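Local atomic coordinates of ALDH21) (Physcomitrella patens subsp. patens, PDB entry 5MZ5), a protein that catalyses the NADP+-dependent oxidation of succinic semialdehyde to succinate and belongs to the aldehyde dehydrogenase family. Residues K39-F43 / L222-E226; Q72-I78 / L242-D248; K168-I173 / L507-V512; G270-K274 / K485-I489. One frame throughout, in Å; residues are numbered along the deposited sequence.

Contact 1: K39-F43 / L222-E226; sequences KYNIF and LILGE
F43 lays its ring over the bare patch that G225 leaves on the surface of helix 219-229. The glycine CA stands 3.9 Å from the centroid of the F43 ring, 20° off the normal, a CH-pi contact over the face. A beta carbon on the glycine would run into CD2 of the ring, so the hollow exists because the side chain is missing. The far end of the ring slides toward the next helical residue, where F43 CZ comes within 3.8 Å of E226 CG. With F43 cut back to an alanine, the hollow over G225 is likely to stand unfilled and E226 CG to lose the ring it rests on. In this Rossmann fold the helix is the crossover of a beta-alpha-beta unit, joining the parallel strands 209-212 and 239-241, and strand 38-44 packs across it. L222 supplies the answering bump: its CD2 pushes up to N41 O (3.4 Å) and lies 4.1 Å from I42 CG2, the two side chains side by side and pointing the same way, while CD1 touches Y40 CB. Water 1 links N41 N, from which it accepts at 2.8 Å, to E226 OE1, to which it donates; E226 OE2 is salt-bridged to R114.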
loop_
_atom_site.group_PDB
_atom_site.type_symbol
_atom_site.label_atom_id
_atom_site.label_comp_id
_atom_site.label_asym_id
_atom_site.label_seq_id
_atom_site.Cartn_x
_atom_site.Cartn_y
_atom_site.Cartn_z
ATOM N N LYS A 39 -24.169 -35.130 -23.945
ATOM C CA LYS A 39 -25.124 -34.049 -23.713
ATOM C C LYS A 39 -24.742 -33.307 -22.441
ATOM O O LYS A 39 -24.443 -33.921 -21.418
ATOM C CB LYS A 39 -26.575 -34.554 -23.673
ATOM C CG LYS A 39 -27.028 -35.120 -24.997
ATOM C CD LYS A 39 -28.463 -35.553 -24.997
ATOM C CE LYS A 39 -28.972 -35.781 -26.409
ATOM N NZ LYS A 39 -28.330 -36.952 -27.075
ATOM N N TYR A 40 -24.676 -31.981 -22.537
ATOM C CA TYR A 40 -24.319 -31.106 -21.430
ATOM C C TYR A 40 -25.532 -30.276 -21.041
ATOM O O TYR A 40 -26.494 -30.171 -21.800
ATOM C CB TYR A 40 -23.163 -30.164 -21.840
ATOM C CG TYR A 40 -21.796 -30.809 -21.812
ATOM C CD1 TYR A 40 -21.379 -31.658 -22.837
ATOM C CD2 TYR A 40 -20.903 -30.545 -20.775
ATOM C CE1 TYR A 40 -20.122 -32.257 -22.813
ATOM C CE2 TYR A 40 -19.634 -31.124 -20.751
ATOM C CZ TYR A 40 -19.252 -31.983 -21.771
ATOM O OH TYR A 40 -18.015 -32.568 -21.763
ATOM N N ASN A 41 -25.473 -29.683 -19.858
ATOM C CA ASN A 41 -26.487 -28.765 -19.390
ATOM C C ASN A 41 -25.891 -27.376 -19.416
ATOM O O ASN A 41 -24.671 -27.217 -19.357
ATOM C CB ASN A 41 -26.884 -29.083 -17.945
ATOM C CG ASN A 41 -27.650 -30.356 -17.757
ATOM O OD1 ASN A 41 -27.257 -31.211 -16.967
ATOM N ND2 ASN A 41 -28.803 -30.469 -18.391
ATOM N N ILE A 42 -26.756 -26.369 -19.493
ATOM C CA ILE A 42 -26.364 -24.972 -19.396
ATOM C C ILE A 42 -26.816 -24.516 -18.019
ATOM O O ILE A 42 -27.607 -25.218 -17.375
ATOM C CB ILE A 42 -26.832 -24.080 -20.578
ATOM C CG1 ILE A 42 -28.369 -24.058 -20.723
ATOM C CG2 ILE A 42 -26.151 -24.555 -21.859
ATOM C CD1 ILE A 42 -28.951 -22.984 -21.686
ATOM N N PHE A 43 -26.285 -23.390 -17.540
ATOM C CA PHE A 43 -26.606 -22.954 -16.199
ATOM C C PHE A 43 -27.388 -21.676 -16.198
ATOM O O PHE A 43 -26.930 -20.660 -16.694
ATOM C CB PHE A 43 -25.330 -22.907 -15.326
ATOM C CG PHE A 43 -24.811 -24.315 -15.111
ATOM C CD1 PHE A 43 -25.286 -25.098 -14.062
ATOM C CD2 PHE A 43 -23.928 -24.898 -16.023
ATOM C CE1 PHE A 43 -24.862 -26.424 -13.908
ATOM C CE2 PHE A 43 -23.528 -26.224 -15.881
ATOM C CZ PHE A 43 -24.007 -26.981 -14.828
ATOM N N LEU A 222 -18.802 -24.720 -19.023
ATOM C CA LEU A 222 -19.915 -25.507 -18.510
ATOM C C LEU A 222 -19.486 -26.438 -17.384
ATOM O O LEU A 222 -20.291 -26.702 -16.499
ATOM C CB LEU A 222 -20.666 -26.250 -19.638
ATOM C CG LEU A 222 -21.428 -25.335 -20.638
ATOM C CD1 LEU A 222 -21.946 -26.148 -21.831
ATOM C CD2 LEU A 222 -22.568 -24.549 -19.951
ATOM N N ILE A 223 -18.211 -26.892 -17.400
ATOM C CA ILE A 223 -17.601 -27.695 -16.343
ATOM C C ILE A 223 -17.468 -26.804 -15.101
ATOM O O ILE A 223 -17.828 -27.257 -14.015
ATOM C CB ILE A 223 -16.261 -28.379 -16.780
ATOM C CG1 ILE A 223 -16.527 -29.502 -17.825
ATOM C CG2 ILE A 223 -15.494 -28.947 -15.575
ATOM C CD1 ILE A 223 -15.213 -30.030 -18.607
ATOM N N LEU A 224 -17.058 -25.517 -15.269
ATOM C CA LEU A 224 -16.992 -24.583 -14.126
ATOM C C LEU A 224 -18.393 -24.404 -13.512
ATOM O O LEU A 224 -18.515 -24.428 -12.293
ATOM C CB LEU A 224 -16.334 -23.221 -14.440
ATOM C CG LEU A 224 -14.799 -23.205 -14.565
ATOM C CD1 LEU A 224 -14.301 -21.850 -15.096
ATOM C CD2 LEU A 224 -14.093 -23.546 -13.225
ATOM N N GLY A 225 -19.413 -24.363 -14.375
ATOM C CA GLY A 225 -20.829 -24.280 -14.034
ATOM C C GLY A 225 -21.296 -25.456 -13.205
ATOM O O GLY A 225 -21.976 -25.248 -12.203
ATOM N N GLU A 226 -20.870 -26.698 -13.572
ATOM C CA GLU A 226 -21.187 -27.932 -12.840
ATOM C C GLU A 226 -20.587 -27.864 -11.438
ATOM O O GLU A 226 -21.251 -28.215 -10.454
ATOM C CB GLU A 226 -20.613 -29.168 -13.549
ATOM C CG GLU A 226 -21.287 -29.571 -14.843
ATOM C CD GLU A 226 -20.520 -30.610 -15.647
ATOM O OE1 GLU A 226 -20.657 -30.596 -16.890
ATOM O OE2 GLU A 226 -19.775 -31.421 -15.046
HETATM O O HOH W 1 -23.413 -29.589 -17.899
#

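Contact 2: Q72-I78 / L242-D248; sequences QATHKDI and LPVSRED
The loop that follows strand 239-241 and carries the NADP+-binding R246 rests here against the start of helix 75-94, with L242 and V244 meeting A73 and I78. No hydrogen bond spans the two segments, and the fit is one of shape. A73 turns its methyl onto L242, CB to CB at 3.8 Å. One turn into the helix, I78 has CG1 anti to its carbonyl carbon (chi1 -54°), which sends CD1 out to meet V244 tip to tip, 3.8 Å from V244 CG2; the same I78 CD1 lies 3.5 Å from the CB of D248. V244 also packs on K212, another residue that binds NADP+. L242 CD1 comes across the flank of I78 and touches CG1. Nearer the surface, the extended Q72 carries its amide to S245, with OE1 3.4 Å from the serine CB. D248 brings OD1 to the edge of the H75 ring, in its plane and 3.2 Å from CD2, the ring and carboxylate planes 60° apart. If H75 were protonated, this carboxylate would probably stabilise it. The helix start is fixed by its own bonds: T74 N donates to D77 OD2 (2.9 Å, 170°), and D77 N returns a weak bond to T74 OG1. D77 OD2 also pairs with R53. The contact thus joins a capping box at a helix N-terminus to the loop at the carboxyl end of a parallel strand, the usual place for cofactor contacts in a Rossmann fold.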
loop_
_atom_site.group_PDB
_atom_site.type_symbol
_atom_site.label_atom_id
_atom_site.label_comp_id
_atom_site.label_asym_id
_atom_site.label_seq_id
_atom_site.Cartn_x
_atom_site.Cartn_y
_atom_site.Cartn_z
ATOM N N GLN A 72 -29.082 -24.564 -26.310
ATOM C CA GLN A 72 -28.949 -23.163 -26.680
ATOM C C GLN A 72 -29.993 -22.368 -25.911
ATOM O O GLN A 72 -31.174 -22.716 -25.944
ATOM C CB GLN A 72 -29.071 -22.948 -28.196
ATOM C CG GLN A 72 -28.633 -21.546 -28.606
ATOM C CD GLN A 72 -28.522 -21.398 -30.092
ATOM O OE1 GLN A 72 -29.515 -21.192 -30.800
ATOM N NE2 GLN A 72 -27.293 -21.431 -30.583
ATOM N N ALA A 73 -29.545 -21.322 -25.191
ATOM C CA ALA A 73 -30.431 -20.476 -24.391
ATOM C C ALA A 73 -31.311 -19.601 -25.267
ATOM O O ALA A 73 -30.864 -19.089 -26.295
ATOM C CB ALA A 73 -29.616 -19.607 -23.432
ATOM N N THR A 74 -32.569 -19.437 -24.864
ATOM C CA THR A 74 -33.497 -18.563 -25.587
ATOM C C THR A 74 -33.331 -17.144 -25.020
ATOM O O THR A 74 -32.639 -16.952 -24.014
ATOM C CB THR A 74 -34.949 -19.050 -25.448
ATOM O OG1 THR A 74 -35.349 -18.953 -24.081
ATOM C CG2 THR A 74 -35.165 -20.480 -25.991
ATOM N N HIS A 75 -33.999 -16.173 -25.637
ATOM C CA HIS A 75 -34.037 -14.782 -25.197
ATOM C C HIS A 75 -34.617 -14.695 -23.768
ATOM O O HIS A 75 -34.113 -13.921 -22.955
ATOM C CB HIS A 75 -34.883 -13.966 -26.172
ATOM C CG HIS A 75 -34.847 -12.501 -25.901
ATOM N ND1 HIS A 75 -35.722 -11.907 -24.993
ATOM C CD2 HIS A 75 -34.032 -11.551 -26.415
ATOM C CE1 HIS A 75 -35.395 -10.623 -24.972
ATOM N NE2 HIS A 75 -34.383 -10.360 -25.812
ATOM N N LYS A 76 -35.673 -15.493 -23.483
ATOM C CA LYS A 76 -36.322 -15.550 -22.183
ATOM C C LYS A 76 -35.346 -16.058 -21.113
ATOM O O LYS A 76 -35.343 -15.507 -20.012
ATOM C CB LYS A 76 -37.604 -16.397 -22.224
ATOM C CG LYS A 76 -38.527 -16.129 -21.039
ATOM C CD LYS A 76 -39.197 -17.407 -20.544
ATOM C CE LYS A 76 -40.248 -17.153 -19.491
ATOM N NZ LYS A 76 -39.650 -16.746 -18.194
ATOM N N ASP A 77 -34.496 -17.066 -21.453
ATOM C CA ASP A 77 -33.470 -17.600 -20.557
ATOM C C ASP A 77 -32.485 -16.506 -20.152
ATOM O O ASP A 77 -32.193 -16.365 -18.961
ATOM C CB ASP A 77 -32.709 -18.776 -21.202
ATOM C CG ASP A 77 -33.528 -20.027 -21.451
ATOM O OD1 ASP A 77 -34.480 -20.287 -20.667
ATOM O OD2 ASP A 77 -33.208 -20.758 -22.413
ATOM N N ILE A 78 -32.010 -15.699 -21.133
ATOM C CA ILE A 78 -31.066 -14.602 -20.874
ATOM C C ILE A 78 -31.709 -13.545 -19.958
ATOM O O ILE A 78 -31.079 -13.133 -18.984
ATOM C CB ILE A 78 -30.454 -14.017 -22.176
ATOM C CG1 ILE A 78 -29.815 -15.133 -23.032
ATOM C CG2 ILE A 78 -29.402 -12.940 -21.860
ATOM C CD1 ILE A 78 -29.920 -14.870 -24.502
ATOM N N LEU A 242 -24.382 -19.431 -20.213
ATOM C CA LEU A 242 -25.215 -19.714 -21.376
ATOM C C LEU A 242 -24.519 -19.468 -22.736
ATOM O O LEU A 242 -24.263 -18.311 -23.086
ATOM C CB LEU A 242 -26.528 -18.893 -21.351
ATOM C CG LEU A 242 -27.124 -18.437 -20.025
ATOM C CD1 LEU A 242 -27.743 -17.053 -20.174
ATOM C CD2 LEU A 242 -28.199 -19.413 -19.551
ATOM N N PRO A 243 -24.252 -20.527 -23.536
ATOM C CA PRO A 243 -23.778 -20.306 -24.921
ATOM C C PRO A 243 -24.988 -19.700 -25.651
ATOM O O PRO A 243 -26.121 -20.175 -25.501
ATOM C CB PRO A 243 -23.442 -21.723 -25.421
ATOM C CG PRO A 243 -23.499 -22.600 -24.187
ATOM C CD PRO A 243 -24.489 -21.958 -23.288
ATOM N N VAL A 244 -24.782 -18.569 -26.305
ATOM C CA VAL A 244 -25.898 -17.813 -26.880
ATOM C C VAL A 244 -25.776 -17.677 -28.411
ATOM O O VAL A 244 -24.665 -17.559 -28.962
ATOM C CB VAL A 244 -26.017 -16.445 -26.110
ATOM C CG1 VAL A 244 -26.828 -15.403 -26.852
ATOM C CG2 VAL A 244 -26.593 -16.654 -24.713
ATOM N N SER A 245 -26.942 -17.741 -29.082
ATOM C CA SER A 245 -27.084 -17.570 -30.529
ATOM C C SER A 245 -26.819 -16.096 -30.888
ATOM O O SER A 245 -26.920 -15.207 -30.035
ATOM C CB SER A 245 -28.488 -17.966 -30.989
ATOM O OG SER A 245 -29.500 -17.162 -30.395
ATOM N N ARG A 246 -26.524 -15.848 -32.158
ATOM C CA ARG A 246 -26.247 -14.522 -32.696
ATOM C C ARG A 246 -27.409 -13.545 -32.474
ATOM O O ARG A 246 -27.170 -12.390 -32.141
ATOM C CB ARG A 246 -25.917 -14.634 -34.188
ATOM C CG ARG A 246 -25.114 -13.458 -34.681
ATOM C CD ARG A 246 -24.913 -13.518 -36.154
ATOM N NE ARG A 246 -24.500 -12.222 -36.683
ATOM C CZ ARG A 246 -24.264 -12.003 -37.964
ATOM N NH1 ARG A 246 -24.394 -12.984 -38.847
ATOM N NH2 ARG A 246 -23.886 -10.803 -38.377
ATOM N N GLU A 247 -28.657 -14.030 -32.603
ATOM C CA GLU A 247 -29.878 -13.228 -32.468
ATOM C C GLU A 247 -30.058 -12.577 -31.080
ATOM O O GLU A 247 -30.776 -11.573 -30.973
ATOM C CB GLU A 247 -31.185 -13.984 -32.891
ATOM C CG GLU A 247 -31.205 -15.513 -32.886
ATOM C CD GLU A 247 -30.621 -16.214 -34.098
ATOM O OE1 GLU A 247 -31.328 -16.305 -35.129
ATOM O OE2 GLU A 247 -29.474 -16.707 -34.004
ATOM N N ASP A 248 -29.412 -13.145 -30.034
ATOM C CA ASP A 248 -29.519 -12.686 -28.656
ATOM C C ASP A 248 -28.205 -12.255 -28.016
ATOM O O ASP A 248 -28.221 -11.774 -26.885
ATOM C CB ASP A 248 -30.179 -13.770 -27.792
ATOM C CG ASP A 248 -31.525 -14.256 -28.296
ATOM O OD1 ASP A 248 -32.419 -13.405 -28.503
ATOM O OD2 ASP A 248 -31.691 -15.501 -28.458
#

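Contact 3: K168-I173 / L507-V512; sequences KGLQGI and LVMRNV
The carbonyl oxygen M509 O is gripped by Q171 N at 3.2 Å and by water 3, which donates to it at 2.7 Å, while L170 CA brings a C-H up to the same oxygen. It belongs to an antiparallel pairing of strands 170-178 and 502-510, in the three-stranded sheet through which aldehyde dehydrogenases oligomerise. M509 N answers with a straight bond to Q171 O (2.8 Å, 169°), and I173 and L507 exchange a second reciprocal pair. Beyond the strand end, N511 N closes on G169 O; a side chain at this glycine would strike the N511 carboxamide. The other edge of strand 502-510 pairs in parallel with a strand of the second subunit, so the sheet continues across the interface. R510, its chain bent (chi3 49°), folds its guanidinium back over L170, whose CD2 lies 3.7 Å above the centre of one face. R510 NH1 reaches K168 O through water 2, and NH2 is salt-bridged to D470 of the second subunit. A leucine in place of R510 would probably leave that aspartate without its charged mate and break the water link to K168 O. Q171 holds H158 by OE1, whereas its NE2 donates to waters 3 and 4, the latter donating on to V512 O. On the face shared by Q171, I173 and M509, I173 CD1 touches M509 SD at 3.6 Å.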
loop_
_atom_site.group_PDB
_atom_site.type_symbol
_atom_site.label_atom_id
_atom_site.label_comp_id
_atom_site.label_asym_id
_atom_site.label_seq_id
_atom_site.Cartn_x
_atom_site.Cartn_y
_atom_site.Cartn_z
ATOM N N LYS A 168 -10.440 21.010 9.174
ATOM C CA LYS A 168 -10.237 20.608 10.569
ATOM C C LYS A 168 -11.332 19.622 11.049
ATOM O O LYS A 168 -12.516 19.844 10.775
ATOM C CB LYS A 168 -10.225 21.869 11.466
ATOM C CG LYS A 168 -9.991 21.588 12.955
ATOM C CD LYS A 168 -10.196 22.821 13.821
ATOM C CE LYS A 168 -10.012 22.488 15.289
ATOM N NZ LYS A 168 -9.319 23.571 16.043
ATOM N N GLY A 169 -10.908 18.573 11.765
ATOM C CA GLY A 169 -11.780 17.571 12.360
ATOM C C GLY A 169 -12.348 16.555 11.391
ATOM O O GLY A 169 -13.281 15.835 11.748
ATOM N N LEU A 170 -11.782 16.455 10.178
ATOM C CA LEU A 170 -12.246 15.486 9.190
ATOM C C LEU A 170 -11.275 14.331 9.001
ATOM O O LEU A 170 -10.059 14.512 8.986
ATOM C CB LEU A 170 -12.592 16.147 7.834
ATOM C CG LEU A 170 -13.588 17.331 7.865
ATOM C CD1 LEU A 170 -13.658 18.055 6.507
ATOM C CD2 LEU A 170 -14.988 16.878 8.271
ATOM N N GLN A 171 -11.843 13.122 8.866
ATOM C CA GLN A 171 -11.135 11.874 8.582
ATOM C C GLN A 171 -12.064 11.067 7.681
ATOM O O GLN A 171 -13.266 11.340 7.611
ATOM C CB GLN A 171 -10.776 11.108 9.884
ATOM C CG GLN A 171 -11.979 10.475 10.581
ATOM C CD GLN A 171 -11.642 9.898 11.922
ATOM O OE1 GLN A 171 -10.937 8.885 12.022
ATOM N NE2 GLN A 171 -12.220 10.479 12.972
ATOM N N GLY A 172 -11.510 10.097 7.001
ATOM C CA GLY A 172 -12.285 9.266 6.097
ATOM C C GLY A 172 -11.918 7.811 6.138
ATOM O O GLY A 172 -10.774 7.453 6.444
ATOM N N ILE A 173 -12.903 6.966 5.872
ATOM C CA ILE A 173 -12.726 5.524 5.716
ATOM C C ILE A 173 -13.104 5.247 4.264
ATOM O O ILE A 173 -14.231 5.524 3.861
ATOM C CB ILE A 173 -13.544 4.658 6.716
ATOM C CG1 ILE A 173 -13.075 4.904 8.172
ATOM C CG2 ILE A 173 -13.451 3.150 6.324
ATOM C CD1 ILE A 173 -14.086 4.513 9.228
ATOM N N LEU A 507 -16.436 7.269 3.574
ATOM C CA LEU A 507 -17.217 7.732 4.713
ATOM C C LEU A 507 -16.419 8.923 5.255
ATOM O O LEU A 507 -15.323 8.740 5.791
ATOM C CB LEU A 507 -17.381 6.627 5.801
ATOM C CG LEU A 507 -18.228 7.005 7.013
ATOM C CD1 LEU A 507 -19.708 7.282 6.615
ATOM C CD2 LEU A 507 -18.123 5.929 8.121
ATOM N N VAL A 508 -16.917 10.139 5.012
ATOM C CA VAL A 508 -16.280 11.375 5.464
ATOM C C VAL A 508 -16.879 11.658 6.833
ATOM O O VAL A 508 -18.079 11.819 6.960
ATOM C CB VAL A 508 -16.438 12.565 4.463
ATOM C CG1 VAL A 508 -15.806 13.845 5.018
ATOM C CG2 VAL A 508 -15.864 12.217 3.086
ATOM N N MET A 509 -16.035 11.657 7.854
ATOM C CA MET A 509 -16.438 11.767 9.249
ATOM C C MET A 509 -16.005 13.075 9.882
ATOM O O MET A 509 -14.811 13.347 10.016
ATOM C CB MET A 509 -15.868 10.567 10.038
ATOM C CG MET A 509 -16.079 9.214 9.353
ATOM S SD MET A 509 -14.974 7.936 10.021
ATOM C CE MET A 509 -15.827 7.511 11.425
ATOM N N ARG A 510 -16.989 13.864 10.301
ATOM C CA ARG A 510 -16.815 15.160 10.945
ATOM C C ARG A 510 -16.868 15.044 12.474
ATOM O O ARG A 510 -17.916 14.729 13.043
ATOM C CB ARG A 510 -17.832 16.164 10.379
ATOM C CG ARG A 510 -18.314 17.279 11.322
ATOM C CD ARG A 510 -17.764 18.645 11.031
ATOM N NE ARG A 510 -17.874 19.054 9.626
ATOM C CZ ARG A 510 -17.007 19.877 9.045
ATOM N NH1 ARG A 510 -16.022 20.412 9.747
ATOM N NH2 ARG A 510 -17.121 20.172 7.761
ATOM N N ASN A 511 -15.718 15.297 13.126
ATOM C CA ASN A 511 -15.530 15.248 14.584
ATOM C C ASN A 511 -16.072 13.961 15.237
ATOM O O ASN A 511 -16.704 14.016 16.292
ATOM C CB ASN A 511 -16.107 16.514 15.269
ATOM C CG ASN A 511 -15.452 17.801 14.805
ATOM O OD1 ASN A 511 -14.221 17.954 14.832
ATOM N ND2 ASN A 511 -16.259 18.747 14.369
ATOM N N VAL A 512 -15.837 12.809 14.598
ATOM C CA VAL A 512 -16.284 11.525 15.153
ATOM C C VAL A 512 -15.284 11.143 16.272
ATOM O O VAL A 512 -14.070 11.145 16.062
ATOM C CB VAL A 512 -16.479 10.439 14.060
ATOM C CG1 VAL A 512 -16.701 9.064 14.672
ATOM C CG2 VAL A 512 -17.652 10.800 13.141
HETATM O O HOH W 2 -13.677 21.672 9.165
HETATM O O HOH W 3 -13.680 12.823 12.427
HETATM O O HOH W 4 -11.611 10.051 15.719
#

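Contact 4: G270-K274 / K485-I489; sequences GWDMK and KDSGI
W271 makes the sole direct hydrogen bond between these segments, and it is a weak one: NE1 donates to D486 O at 3.4 Å with an angle of 140°, the acceptor lying near the ring plane. Further backbone contacts follow: CZ2 comes within 3.5 Å of K485 O, and CH2 stands 3.9 Å from G488 O. With CG anti to the carbonyl carbon (chi1 -66°), the indole projects from the helix toward this turn. The apolar contacts belong to I489. Its CG2 meets W271 CH2 edge-on at 4.1 Å, and its CD1 touches K274 CE at 3.7 Å where the two side chains cross at about a right angle. Charge enters from the second subunit. K279 of that chain makes a cation-pi contact with W271 and a salt bridge with D486, and K274, its end turned at chi4 (-77°), gives NZ to the carbonyl oxygens of G278 and K280 there. D486 also bonds H439 of its own chain. S266, in the turn just before the helix, binds NADP+, and G270 belongs to a glycine pattern of Rossmann type, consistent with that role. Helix 267-276 connects parallel strands 260-264 and 281-285, with M273 packed on the former and K274 on the latter; within this chain strand 488-489 is the last of the sheet, antiparallel to 281-285, and I489 rests on M284.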
loop_
_atom_site.group_PDB
_atom_site.type_symbol
_atom_site.label_atom_id
_atom_site.label_comp_id
_atom_site.label_asym_id
_atom_site.label_seq_id
_atom_site.Cartn_x
_atom_site.Cartn_y
_atom_site.Cartn_z
ATOM N N GLY A 270 -14.779 -6.231 -29.960
ATOM C CA GLY A 270 -14.601 -5.608 -28.646
ATOM C C GLY A 270 -14.796 -4.109 -28.638
ATOM O O GLY A 270 -15.590 -3.600 -27.847
ATOM N N TRP A 271 -14.100 -3.396 -29.540
ATOM C CA TRP A 271 -14.252 -1.943 -29.652
ATOM C C TRP A 271 -15.681 -1.519 -29.966
ATOM O O TRP A 271 -16.149 -0.530 -29.426
ATOM C CB TRP A 271 -13.242 -1.336 -30.652
ATOM C CG TRP A 271 -11.818 -1.455 -30.181
ATOM C CD1 TRP A 271 -10.795 -2.103 -30.814
ATOM C CD2 TRP A 271 -11.269 -0.940 -28.956
ATOM N NE1 TRP A 271 -9.637 -1.975 -30.095
ATOM C CE2 TRP A 271 -9.893 -1.261 -28.950
ATOM C CE3 TRP A 271 -11.801 -0.206 -27.877
ATOM C CZ2 TRP A 271 -9.038 -0.866 -27.913
ATOM C CZ3 TRP A 271 -10.955 0.176 -26.845
ATOM C CH2 TRP A 271 -9.597 -0.163 -26.861
ATOM N N ASP A 272 -16.376 -2.288 -30.814
ATOM C CA ASP A 272 -17.765 -2.035 -31.147
ATOM C C ASP A 272 -18.689 -2.273 -29.927
ATOM O O ASP A 272 -19.641 -1.529 -29.732
ATOM C CB ASP A 272 -18.194 -2.883 -32.362
ATOM C CG ASP A 272 -19.657 -2.718 -32.669
ATOM O OD1 ASP A 272 -20.062 -1.582 -33.023
ATOM O OD2 ASP A 272 -20.421 -3.682 -32.429
ATOM N N MET A 273 -18.409 -3.296 -29.113
ATOM C CA MET A 273 -19.172 -3.540 -27.876
ATOM C C MET A 273 -18.980 -2.386 -26.872
ATOM O O MET A 273 -19.964 -1.943 -26.261
ATOM C CB MET A 273 -18.802 -4.874 -27.221
ATOM C CG MET A 273 -19.345 -6.064 -27.960
ATOM S SD MET A 273 -18.481 -7.559 -27.459
ATOM C CE MET A 273 -19.226 -7.878 -25.847
ATOM N N LYS A 274 -17.737 -1.871 -26.752
ATOM C CA LYS A 274 -17.428 -0.729 -25.867
ATOM C C LYS A 274 -18.245 0.500 -26.302
ATOM O O LYS A 274 -18.866 1.139 -25.451
ATOM C CB LYS A 274 -15.908 -0.424 -25.884
ATOM C CG LYS A 274 -15.490 0.704 -24.936
ATOM C CD LYS A 274 -14.045 1.133 -25.182
ATOM C CE LYS A 274 -13.577 2.276 -24.288
ATOM N NZ LYS A 274 -14.087 3.605 -24.729
ATOM N N LYS A 485 -3.060 0.842 -26.880
ATOM C CA LYS A 485 -3.515 0.959 -28.262
ATOM C C LYS A 485 -4.731 0.028 -28.568
ATOM O O LYS A 485 -5.710 0.061 -27.816
ATOM C CB LYS A 485 -2.329 0.767 -29.234
ATOM C CG LYS A 485 -1.095 1.640 -28.947
ATOM C CD LYS A 485 -0.034 1.402 -30.035
ATOM C CE LYS A 485 1.326 1.857 -29.614
ATOM N NZ LYS A 485 2.361 1.467 -30.612
ATOM N N ASP A 486 -4.681 -0.786 -29.645
ATOM C CA ASP A 486 -5.808 -1.660 -30.014
ATOM C C ASP A 486 -5.892 -2.959 -29.216
ATOM O O ASP A 486 -6.846 -3.724 -29.404
ATOM C CB ASP A 486 -5.829 -1.951 -31.528
ATOM C CG ASP A 486 -6.130 -0.735 -32.393
ATOM O OD1 ASP A 486 -6.480 0.338 -31.827
ATOM O OD2 ASP A 486 -6.030 -0.853 -33.630
ATOM N N SER A 487 -4.949 -3.177 -28.289
ATOM C CA SER A 487 -4.913 -4.383 -27.452
ATOM C C SER A 487 -5.936 -4.378 -26.296
ATOM O O SER A 487 -6.170 -5.414 -25.690
ATOM C CB SER A 487 -3.500 -4.663 -26.962
ATOM O OG SER A 487 -2.735 -5.012 -28.104
ATOM N N GLY A 488 -6.586 -3.251 -26.065
ATOM C CA GLY A 488 -7.671 -3.151 -25.090
ATOM C C GLY A 488 -7.557 -2.025 -24.090
ATOM O O GLY A 488 -6.818 -1.061 -24.306
ATOM N N ILE A 489 -8.321 -2.147 -23.004
ATOM C CA ILE A 489 -8.358 -1.218 -21.865
ATOM C C ILE A 489 -8.443 -2.002 -20.560
ATOM O O ILE A 489 -9.177 -2.999 -20.474
ATOM C CB ILE A 489 -9.440 -0.096 -21.962
ATOM C CG1 ILE A 489 -10.839 -0.647 -22.289
ATOM C CG2 ILE A 489 -9.041 1.015 -22.968
ATOM C CD1 ILE A 489 -11.924 0.196 -21.697
#

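Overall arrangement
Contacts 1 and 2 form one continuous region of the cofactor-binding domain: I42 packs on both A73 and P243, and strand 239-241 runs between helix 219-229 and the loop 242-248. The first is largely buried and rests on a ring filling a glycine hollow; the second is buried at its apolar heart and polar toward solvent. Contact 4 belongs to the same Rossmann sheet but at its opposite edge, its centre about 24 Å from that of contact 2, and mixes indole contacts with a lysine of another subunit. Contact 3 lies far out, about 40 Å from contact 4 between centres, and differs most, relying on regular backbone bonding and waters. Contacts 3 and 4 both meet the second subunit.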